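Local atomic coordinates of prolyl-tRNA synthetase (Naegleria fowleri, PDB entry 6NAB), a protein that probably catalyses the ATP-dependent attachment of proline to its cognate tRNA through a prolyl-adenylate, as class II aminoacyl-tRNA synthetases do. Residues V157-S162 with V278-H283; E164-E169 with L271-L276; I123-Y128 with A264-W269. All coordinates share one frame; numbering follows the deposited sequence.

Interaction 1. Residues V157-S162 with V278-H283; sequences VPFIRS and VMIMVH. With AMP (adenosine monophosphate), chain M.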
# COMPACT_ATOMS: atom_id res chain seq x y z
N VAL B 157 -17.39 1.10 14.16
CA VAL B 157 -18.33 0.80 13.10
C VAL B 157 -17.53 0.30 11.90
O VAL B 157 -16.60 0.99 11.45
CB VAL B 157 -19.19 2.01 12.69
CG1 VAL B 157 -20.08 1.65 11.52
CG2 VAL B 157 -20.02 2.50 13.88
N PRO B 158 -17.81 -0.89 11.36
CA PRO B 158 -17.02 -1.39 10.23
C PRO B 158 -16.93 -0.33 9.13
O PRO B 158 -17.93 0.30 8.77
CB PRO B 158 -17.81 -2.62 9.76
CG PRO B 158 -18.56 -3.11 11.02
CD PRO B 158 -18.88 -1.82 11.78
N PHE B 159 -15.70 -0.12 8.63
CA PHE B 159 -15.36 0.89 7.62
C PHE B 159 -15.50 2.33 8.12
O PHE B 159 -14.55 3.11 8.01
CB PHE B 159 -16.20 0.74 6.36
CG PHE B 159 -16.06 -0.60 5.69
CD1 PHE B 159 -14.80 -1.05 5.27
CD2 PHE B 159 -17.17 -1.38 5.44
CE1 PHE B 159 -14.66 -2.29 4.64
CE2 PHE B 159 -17.04 -2.62 4.81
CZ PHE B 159 -15.78 -3.07 4.41
N ILE B 160 -16.68 2.70 8.64
CA ILE B 160 -16.94 4.09 9.03
C ILE B 160 -16.00 4.52 10.15
O ILE B 160 -15.42 5.61 10.11
CB ILE B 160 -18.42 4.27 9.45
CG1 ILE B 160 -19.40 3.94 8.31
CG2 ILE B 160 -18.64 5.70 10.01
CD1 ILE B 160 -19.21 4.78 7.03
N ARG B 161 -15.84 3.67 11.17
CA ARG B 161 -15.06 4.09 12.34
C ARG B 161 -14.33 2.85 12.89
O ARG B 161 -14.84 2.16 13.77
CB ARG B 161 -15.93 4.74 13.41
CG ARG B 161 -15.15 5.26 14.61
CD ARG B 161 -16.03 5.92 15.67
NE ARG B 161 -16.83 7.02 15.12
CZ ARG B 161 -16.36 8.21 14.79
NH1 ARG B 161 -15.07 8.50 14.95
NH2 ARG B 161 -17.16 9.13 14.28
N SER B 162 -13.14 2.59 12.35
CA SER B 162 -12.32 1.48 12.82
C SER B 162 -11.09 2.02 13.53
O SER B 162 -10.65 3.15 13.29
CB SER B 162 -11.93 0.55 11.66
OG SER B 162 -11.28 1.25 10.62
N VAL B 278 -19.63 4.14 3.49
CA VAL B 278 -20.63 5.05 2.92
C VAL B 278 -21.24 4.44 1.66
O VAL B 278 -22.47 4.44 1.48
CB VAL B 278 -20.00 6.42 2.64
CG1 VAL B 278 -20.99 7.32 1.88
CG2 VAL B 278 -19.59 7.08 3.98
N MET B 279 -20.39 3.90 0.78
CA MET B 279 -20.88 3.25 -0.43
C MET B 279 -21.92 2.17 -0.12
O MET B 279 -22.96 2.08 -0.77
CB MET B 279 -19.69 2.65 -1.19
CG MET B 279 -20.06 1.89 -2.45
SD MET B 279 -18.66 0.94 -3.07
CE MET B 279 -18.73 -0.51 -2.00
N ILE B 280 -21.64 1.34 0.89
CA ILE B 280 -22.50 0.21 1.22
C ILE B 280 -23.80 0.69 1.87
O ILE B 280 -24.90 0.26 1.49
CB ILE B 280 -21.74 -0.77 2.12
CG1 ILE B 280 -20.63 -1.45 1.30
CG2 ILE B 280 -22.71 -1.79 2.74
CD1 ILE B 280 -19.61 -2.11 2.17
N MET B 281 -23.68 1.57 2.86
CA MET B 281 -24.85 2.08 3.57
C MET B 281 -25.79 2.83 2.64
O MET B 281 -27.01 2.75 2.81
CB MET B 281 -24.41 2.99 4.71
CG MET B 281 -23.88 2.26 5.94
SD MET B 281 -23.45 3.44 7.25
CE MET B 281 -22.95 2.32 8.56
N VAL B 282 -25.25 3.53 1.64
CA VAL B 282 -26.10 4.25 0.70
C VAL B 282 -26.76 3.29 -0.29
O VAL B 282 -27.99 3.32 -0.48
CB VAL B 282 -25.28 5.35 -0.01
CG1 VAL B 282 -26.06 5.95 -1.18
CG2 VAL B 282 -24.90 6.44 0.98
N HIS B 283 -25.97 2.40 -0.93
CA HIS B 283 -26.47 1.62 -2.06
C HIS B 283 -26.98 0.22 -1.71
O HIS B 283 -27.77 -0.33 -2.50
CB HIS B 283 -25.40 1.47 -3.14
CG HIS B 283 -24.96 2.77 -3.74
ND1 HIS B 283 -25.85 3.67 -4.29
CD2 HIS B 283 -23.73 3.30 -3.91
CE1 HIS B 283 -25.18 4.72 -4.74
NE2 HIS B 283 -23.89 4.52 -4.53
P AMP M . -10.46 13.69 10.37
O1P AMP M . -9.04 13.83 11.05
O2P AMP M . -11.68 13.40 11.30
O3P AMP M . -10.67 14.89 9.45
O5' AMP M . -10.44 12.48 9.32
C5' AMP M . -9.43 12.37 8.32
C4' AMP M . -9.77 11.31 7.32
O4' AMP M . -9.81 10.02 7.99
C3' AMP M . -11.14 11.48 6.66
O3' AMP M . -11.10 11.01 5.31
C2' AMP M . -12.05 10.60 7.53
O2' AMP M . -13.19 10.12 6.86
C1' AMP M . -11.11 9.46 7.93
N9 AMP M . -11.38 8.86 9.24
C8 AMP M . -11.24 9.47 10.46
N7 AMP M . -11.35 8.65 11.49
C5 AMP M . -11.59 7.42 10.89
C6 AMP M . -11.78 6.13 11.43
N6 AMP M . -11.73 5.85 12.74
N1 AMP M . -11.99 5.11 10.56
C2 AMP M . -12.01 5.38 9.25
N3 AMP M . -11.84 6.55 8.63
C4 AMP M . -11.63 7.53 9.51
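I160 carries the centre of this contact, sending its terminal methyl CD1 to V278 and the CG1 methylene of the same branch to the end methyl of M281. CD1 of I160 lies 3.8 Å from CG2 of V278, the side chains crossing at about a right angle, and sits 3.6 Å from the backbone N of V278. On the next turn of the helix M281 stands straight out, extended beyond CG (chi2 -178°, chi3 177°), and this full reach sets its CE 3.9 Å from CG1 of I160. A second close point is made by F159: CD1 of I280 approaches CE2 of its ring at 3.7 Å, obliquely, while F47 and Y26 pack round the same phenyl group. The grip slackens toward V157, whose CG1 stays 4.2 Å from CE of M281. Farther along, V282 and H283 make no contact with the loop and are partly exposed.

V157-S162 belongs to the loop between strands 140-149 and 164-174, the motif 2 loop of class II synthetases. I160 and R161 both face V157 in a classic beta bulge; the side chains of V157, F159 and I160 point toward helix 274-283, and the chain runs on to the nucleotide. R161 makes salt bridges to E152 and to the C-terminal carboxylate of Y513. At the far end the backbone of S162 reads the adenine of AMP: its O accepts from N6 at 3.0 Å, and its N gives a weak bond to N1 of 3.3 Å.

No hydrogen bond joins the two segments. The chemistry is divided within one short loop: an apolar side packs on the helix through van der Waals contact and buried hydrocarbon, and the polar backbone beyond it recognises the base through a donor and an acceptor matched to adenine.

Interaction 2. Residues E164-E169 with L271-L276; sequences EFYWQE and LSTRTL. With AMP (adenosine monophosphate), chain M; PRO (proline), chain N.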
# COMPACT_ATOMS: atom_id res chain seq x y z
N GLU B 164 -7.99 0.69 13.46
CA GLU B 164 -7.00 0.79 12.40
C GLU B 164 -7.77 1.05 11.12
O GLU B 164 -8.77 0.37 10.86
CB GLU B 164 -6.14 -0.48 12.25
CG GLU B 164 -5.17 -0.39 11.07
CD GLU B 164 -4.40 -1.69 10.82
OE1 GLU B 164 -4.86 -2.76 11.27
OE2 GLU B 164 -3.34 -1.62 10.17
N PHE B 165 -7.35 2.04 10.35
CA PHE B 165 -7.93 2.25 9.03
C PHE B 165 -6.82 2.61 8.04
O PHE B 165 -5.67 2.85 8.42
CB PHE B 165 -9.05 3.31 9.07
CG PHE B 165 -8.63 4.68 9.60
CD1 PHE B 165 -8.27 5.69 8.73
CD2 PHE B 165 -8.70 4.96 10.95
CE1 PHE B 165 -7.94 6.96 9.20
CE2 PHE B 165 -8.36 6.24 11.44
CZ PHE B 165 -7.98 7.23 10.56
N TYR B 166 -7.19 2.60 6.77
CA TYR B 166 -6.27 2.80 5.66
C TYR B 166 -6.71 4.05 4.93
O TYR B 166 -7.91 4.30 4.78
CB TYR B 166 -6.26 1.57 4.73
CG TYR B 166 -6.10 0.31 5.55
CD1 TYR B 166 -4.85 -0.09 5.99
CD2 TYR B 166 -7.20 -0.41 5.97
CE1 TYR B 166 -4.69 -1.21 6.78
CE2 TYR B 166 -7.06 -1.55 6.76
CZ TYR B 166 -5.81 -1.93 7.17
OH TYR B 166 -5.66 -3.04 7.96
N TRP B 167 -5.74 4.85 4.50
CA TRP B 167 -6.06 6.13 3.88
C TRP B 167 -4.92 6.52 2.94
O TRP B 167 -3.92 5.81 2.81
CB TRP B 167 -6.35 7.19 4.96
CG TRP B 167 -5.15 7.74 5.74
CD1 TRP B 167 -3.83 7.34 5.66
CD2 TRP B 167 -5.19 8.82 6.68
NE1 TRP B 167 -3.05 8.12 6.51
CE2 TRP B 167 -3.86 9.03 7.14
CE3 TRP B 167 -6.21 9.64 7.19
CZ2 TRP B 167 -3.54 10.01 8.08
CZ3 TRP B 167 -5.90 10.60 8.12
CH2 TRP B 167 -4.57 10.78 8.57
N GLN B 168 -5.11 7.64 2.26
CA GLN B 168 -4.00 8.47 1.82
C GLN B 168 -4.01 9.74 2.65
O GLN B 168 -5.07 10.22 3.06
CB GLN B 168 -4.07 8.80 0.32
CG GLN B 168 -5.36 9.48 -0.17
CD GLN B 168 -5.47 10.97 0.21
OE1 GLN B 168 -6.57 11.47 0.47
NE2 GLN B 168 -4.34 11.68 0.27
N GLU B 169 -2.83 10.26 2.94
CA GLU B 169 -2.69 11.58 3.54
C GLU B 169 -1.71 12.38 2.68
O GLU B 169 -0.59 11.91 2.40
CB GLU B 169 -2.24 11.49 5.00
CG GLU B 169 -0.91 10.72 5.26
CD GLU B 169 -0.55 10.67 6.74
OE1 GLU B 169 -0.16 9.58 7.23
OE2 GLU B 169 -0.62 11.73 7.42
N LEU B 271 -8.30 10.92 2.84
CA LEU B 271 -9.46 10.13 2.45
C LEU B 271 -9.19 8.68 2.84
O LEU B 271 -8.10 8.16 2.55
CB LEU B 271 -9.68 10.25 0.93
CG LEU B 271 -10.89 9.55 0.30
CD1 LEU B 271 -12.14 10.40 0.54
CD2 LEU B 271 -10.69 9.25 -1.19
N SER B 272 -10.16 8.01 3.47
CA SER B 272 -9.91 6.70 4.07
C SER B 272 -10.89 5.64 3.56
O SER B 272 -11.80 5.92 2.77
CB SER B 272 -10.00 6.75 5.60
OG SER B 272 -11.36 6.69 6.03
N THR B 273 -10.72 4.41 4.07
CA THR B 273 -11.65 3.32 3.80
C THR B 273 -13.04 3.56 4.40
O THR B 273 -13.92 2.73 4.20
CB THR B 273 -11.06 1.99 4.29
OG1 THR B 273 -10.42 2.14 5.57
CG2 THR B 273 -10.04 1.48 3.26
N ARG B 274 -13.27 4.69 5.09
CA ARG B 274 -14.64 5.07 5.41
C ARG B 274 -15.50 5.13 4.15
O ARG B 274 -16.71 4.83 4.20
CB ARG B 274 -14.62 6.43 6.13
CG ARG B 274 -15.97 7.09 6.28
CD ARG B 274 -15.87 8.35 7.15
NE ARG B 274 -15.53 8.04 8.53
CZ ARG B 274 -15.29 8.95 9.46
NH1 ARG B 274 -15.35 10.25 9.14
NH2 ARG B 274 -14.98 8.58 10.71
N THR B 275 -14.90 5.51 3.02
CA THR B 275 -15.56 5.53 1.71
C THR B 275 -16.36 4.27 1.45
O THR B 275 -17.48 4.33 0.92
CB THR B 275 -14.54 5.70 0.58
OG1 THR B 275 -13.50 4.71 0.71
CG2 THR B 275 -13.94 7.12 0.59
N LEU B 276 -15.78 3.11 1.75
CA LEU B 276 -16.45 1.85 1.49
C LEU B 276 -17.73 1.72 2.31
O LEU B 276 -18.76 1.25 1.82
CB LEU B 276 -15.52 0.68 1.77
CG LEU B 276 -14.55 0.26 0.65
CD1 LEU B 276 -13.58 1.36 0.27
CD2 LEU B 276 -13.81 -0.99 1.05
P AMP M . -10.46 13.69 10.37
O1P AMP M . -9.04 13.83 11.05
O2P AMP M . -11.68 13.40 11.30
O3P AMP M . -10.67 14.89 9.45
O5' AMP M . -10.44 12.48 9.32
C5' AMP M . -9.43 12.37 8.32
C4' AMP M . -9.77 11.31 7.32
O4' AMP M . -9.81 10.02 7.99
C3' AMP M . -11.14 11.48 6.66
O3' AMP M . -11.10 11.01 5.31
C2' AMP M . -12.05 10.60 7.53
O2' AMP M . -13.19 10.12 6.86
C1' AMP M . -11.11 9.46 7.93
N9 AMP M . -11.38 8.86 9.24
C8 AMP M . -11.24 9.47 10.46
N7 AMP M . -11.35 8.65 11.49
C5 AMP M . -11.59 7.42 10.89
C6 AMP M . -11.78 6.13 11.43
N6 AMP M . -11.73 5.85 12.74
N1 AMP M . -11.99 5.11 10.56
C2 AMP M . -12.01 5.38 9.25
N3 AMP M . -11.84 6.55 8.63
C4 AMP M . -11.63 7.53 9.51
N PRO N . -3.94 14.67 8.63
CA PRO N . -5.30 15.19 8.46
C PRO N . -6.31 14.46 9.34
O PRO N . -7.51 14.76 9.31
CB PRO N . -5.59 14.95 6.97
CG PRO N . -4.67 13.79 6.59
CD PRO N . -3.42 14.04 7.40
OXT PRO N . -5.94 13.57 10.12
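F165 lays one face of its ring over the adenine of AMP, with C5 of the base 3.5 Å above the ring plane, and turns its CD1 to CB of S272, 3.7 Å away. From the other side of the base comes R274: N9 of AMP lies 3.8 Å from its guanidinium plane, over the centre of the group, so the purine is sandwiched between an aromatic ring and a flat cation. A bend in the arginine at chi3 (-67°) swings the group across the base.

S272 completes the grip on the nucleotide. Its OG donates to N3 of AMP at 2.6 Å and accepts a nearly straight capping bond from the backbone N of R274 (166°), two bonds that should fix the hydroxyl's rotation. The carbonyl of the same serine takes both N and OG1 of T275, tying the strand end to the helix start. This strand-to-helix passage with its arginine is motif 3 of class II synthetases, joined here to motif 2.

Antiparallel pairing aligns the two motifs. N of Q168 bonds to O of L271 at 3.0 Å, with a weak return bond from N of L271 to O of Q168, and W167 faces S272 as a non-hydrogen-bonded pair. Beyond them N of T273 bonds to O of Y166 at 2.9 Å. The indole of W167 then points its edge to the bound proline, CH2 lying 3.5 Å from OXT.

On the sheet face away from the ligands, L271 packs on Y191, V194 and Y195 of helix 177-198, and OE1 of Q168 is hydrogen-bonded to Y191. Strand 140-149 flanks F165-E169, helix 49-68 meets T273 and Q168, and M75 of the second subunit packs on Y166.

Interaction 3. Residues I123-Y128 with A264-W269; sequences IMYPSY and AYQNSW. With PRO (proline), chain N.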
# COMPACT_ATOMS: atom_id res chain seq x y z
N ILE B 123 5.26 13.49 12.25
CA ILE B 123 6.25 12.57 11.71
C ILE B 123 6.99 13.18 10.53
O ILE B 123 8.20 12.98 10.35
CB ILE B 123 5.57 11.25 11.31
CG1 ILE B 123 5.09 10.53 12.57
CG2 ILE B 123 6.54 10.34 10.45
CD1 ILE B 123 4.22 9.32 12.32
N MET B 124 6.28 13.93 9.68
CA MET B 124 6.83 14.43 8.43
C MET B 124 7.45 15.82 8.53
O MET B 124 8.40 16.12 7.79
CB MET B 124 5.73 14.45 7.37
CG MET B 124 5.21 13.08 7.01
SD MET B 124 3.71 13.18 6.00
CE MET B 124 4.40 13.75 4.46
N TYR B 125 6.91 16.68 9.39
CA TYR B 125 7.28 18.09 9.28
C TYR B 125 8.69 18.43 9.75
O TYR B 125 9.24 19.44 9.31
CB TYR B 125 6.23 18.96 9.98
CG TYR B 125 4.88 18.91 9.24
CD1 TYR B 125 4.78 18.28 7.99
CD2 TYR B 125 3.72 19.47 9.79
CE1 TYR B 125 3.57 18.21 7.31
CE2 TYR B 125 2.48 19.42 9.10
CZ TYR B 125 2.42 18.78 7.87
OH TYR B 125 1.22 18.71 7.18
N PRO B 126 9.34 17.66 10.65
CA PRO B 126 10.78 17.90 10.85
C PRO B 126 11.59 17.73 9.56
O PRO B 126 12.54 18.48 9.34
CB PRO B 126 11.16 16.87 11.92
CG PRO B 126 9.90 16.63 12.68
CD PRO B 126 8.83 16.65 11.61
N SER B 127 11.21 16.78 8.70
CA SER B 127 11.89 16.63 7.41
C SER B 127 11.55 17.78 6.46
O SER B 127 12.42 18.27 5.73
CB SER B 127 11.51 15.30 6.75
OG SER B 127 11.95 14.21 7.52
N TYR B 128 10.29 18.23 6.46
CA TYR B 128 9.94 19.40 5.66
C TYR B 128 10.81 20.59 6.02
O TYR B 128 11.23 21.36 5.15
CB TYR B 128 8.46 19.75 5.84
CG TYR B 128 7.51 18.93 5.00
CD1 TYR B 128 7.69 17.56 4.85
CD2 TYR B 128 6.43 19.53 4.36
CE1 TYR B 128 6.80 16.80 4.07
CE2 TYR B 128 5.55 18.80 3.60
CZ TYR B 128 5.74 17.44 3.45
OH TYR B 128 4.86 16.72 2.67
N ALA B 264 6.43 28.72 5.86
CA ALA B 264 5.65 28.13 4.78
C ALA B 264 4.17 28.03 5.15
O ALA B 264 3.81 27.88 6.32
CB ALA B 264 6.17 26.72 4.44
N TYR B 265 3.31 28.10 4.13
CA TYR B 265 1.89 27.82 4.29
C TYR B 265 1.65 26.36 3.93
O TYR B 265 2.16 25.88 2.91
CB TYR B 265 1.04 28.72 3.40
CG TYR B 265 0.96 30.14 3.90
CD1 TYR B 265 -0.09 30.54 4.71
CD2 TYR B 265 1.95 31.07 3.59
CE1 TYR B 265 -0.17 31.84 5.20
CE2 TYR B 265 1.88 32.38 4.08
CZ TYR B 265 0.82 32.75 4.88
OH TYR B 265 0.73 34.04 5.37
N GLN B 266 0.90 25.65 4.77
CA GLN B 266 0.73 24.22 4.59
C GLN B 266 -0.73 23.79 4.56
O GLN B 266 -1.61 24.42 5.18
CB GLN B 266 1.45 23.45 5.70
CG GLN B 266 2.97 23.63 5.70
CD GLN B 266 3.57 22.90 6.86
OE1 GLN B 266 3.70 23.45 7.97
NE2 GLN B 266 3.86 21.62 6.66
N ASN B 267 -0.97 22.69 3.86
CA ASN B 267 -2.24 21.96 3.86
C ASN B 267 -1.97 20.51 4.22
O ASN B 267 -0.87 19.99 4.01
CB ASN B 267 -2.93 21.96 2.48
CG ASN B 267 -3.16 23.34 1.91
OD1 ASN B 267 -3.43 24.30 2.64
ND2 ASN B 267 -3.07 23.45 0.58
N SER B 268 -3.00 19.83 4.72
CA SER B 268 -3.00 18.38 4.73
C SER B 268 -4.40 17.90 4.40
O SER B 268 -5.39 18.62 4.63
CB SER B 268 -2.47 17.79 6.06
OG SER B 268 -3.36 18.02 7.14
N TRP B 269 -4.50 16.72 3.80
CA TRP B 269 -5.79 16.25 3.32
C TRP B 269 -5.80 14.73 3.30
O TRP B 269 -4.80 14.10 2.91
CB TRP B 269 -6.14 16.82 1.93
CG TRP B 269 -4.95 17.23 1.08
CD1 TRP B 269 -4.31 18.43 1.09
CD2 TRP B 269 -4.25 16.41 0.11
NE1 TRP B 269 -3.25 18.42 0.18
CE2 TRP B 269 -3.21 17.20 -0.44
CE3 TRP B 269 -4.43 15.10 -0.37
CZ2 TRP B 269 -2.33 16.71 -1.42
CZ3 TRP B 269 -3.55 14.61 -1.33
CH2 TRP B 269 -2.52 15.42 -1.85
N PRO N . -3.94 14.67 8.63
CA PRO N . -5.30 15.19 8.46
C PRO N . -6.31 14.46 9.34
O PRO N . -7.51 14.76 9.31
CB PRO N . -5.59 14.95 6.97
CG PRO N . -4.67 13.79 6.59
CD PRO N . -3.42 14.04 7.40
OXT PRO N . -5.94 13.57 10.12
O HOH W 1 2.22 20.12 4.85
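Q266 reaches over one face of the Y125 ring: its NE2 lies 3.3 Å above the plane, over the centre. The glutamine is extended beyond CG (chi2 177°), which carries the amide across to helix 121-131, with the amide plane turned 56° from the ring. Y128, one turn along, adds a looser touch, its CD2 4.0 Å from NE2 of Q266. On that same side of the Y125 ring, toward its hydroxyl end, a water accepts from NE2 of Q266 at 2.9 Å, bonds weakly to OH of Y125, and donates to O of N267 at 3.2 Å.

N267 comes next; its side chain leaves this contact for E183 and H241. S268 returns to the helix side, with CB 4.0 Å from OH of Y125. Its OG bonds to E121, which also holds the bound proline, and lies 3.7 Å from CA of that ligand. W269 closes the row, its backbone C 3.6 Å from CG of the proline.

Strand and helix run roughly antiparallel (149°), their axes 12.4 Å apart at closest approach, a span bridged by Q266 and Y125. Both tyrosine hydroxyls bond to H171, Y125 through ND1 and Y128 through the backbone O. The junction works through an amide over an aromatic face and a shared water, a buried polar bridge whose strand runs on to S268 and W269 beside the proline.

In the fold
The three contacts follow the catalytic core from the base-binding end of its site to the proline end. Interactions 1 and 2, with centres 11 Å apart, share helix 274-283 and AMP; they join where NE of R274 probably bonds to O of I160 at 2.9 Å, which would help to hold the residue that covers the adenine. Interactions 2 and 3, centres 20 Å apart, share strand 261-272 and the bound proline, and NE2 of Q168 packs 3.4 Å from CZ3 of W269. Interactions 1 and 3 do not touch, their nearest atoms lying about 15 Å apart. Interaction 2 thus bridges them, spanning both ligands of the site.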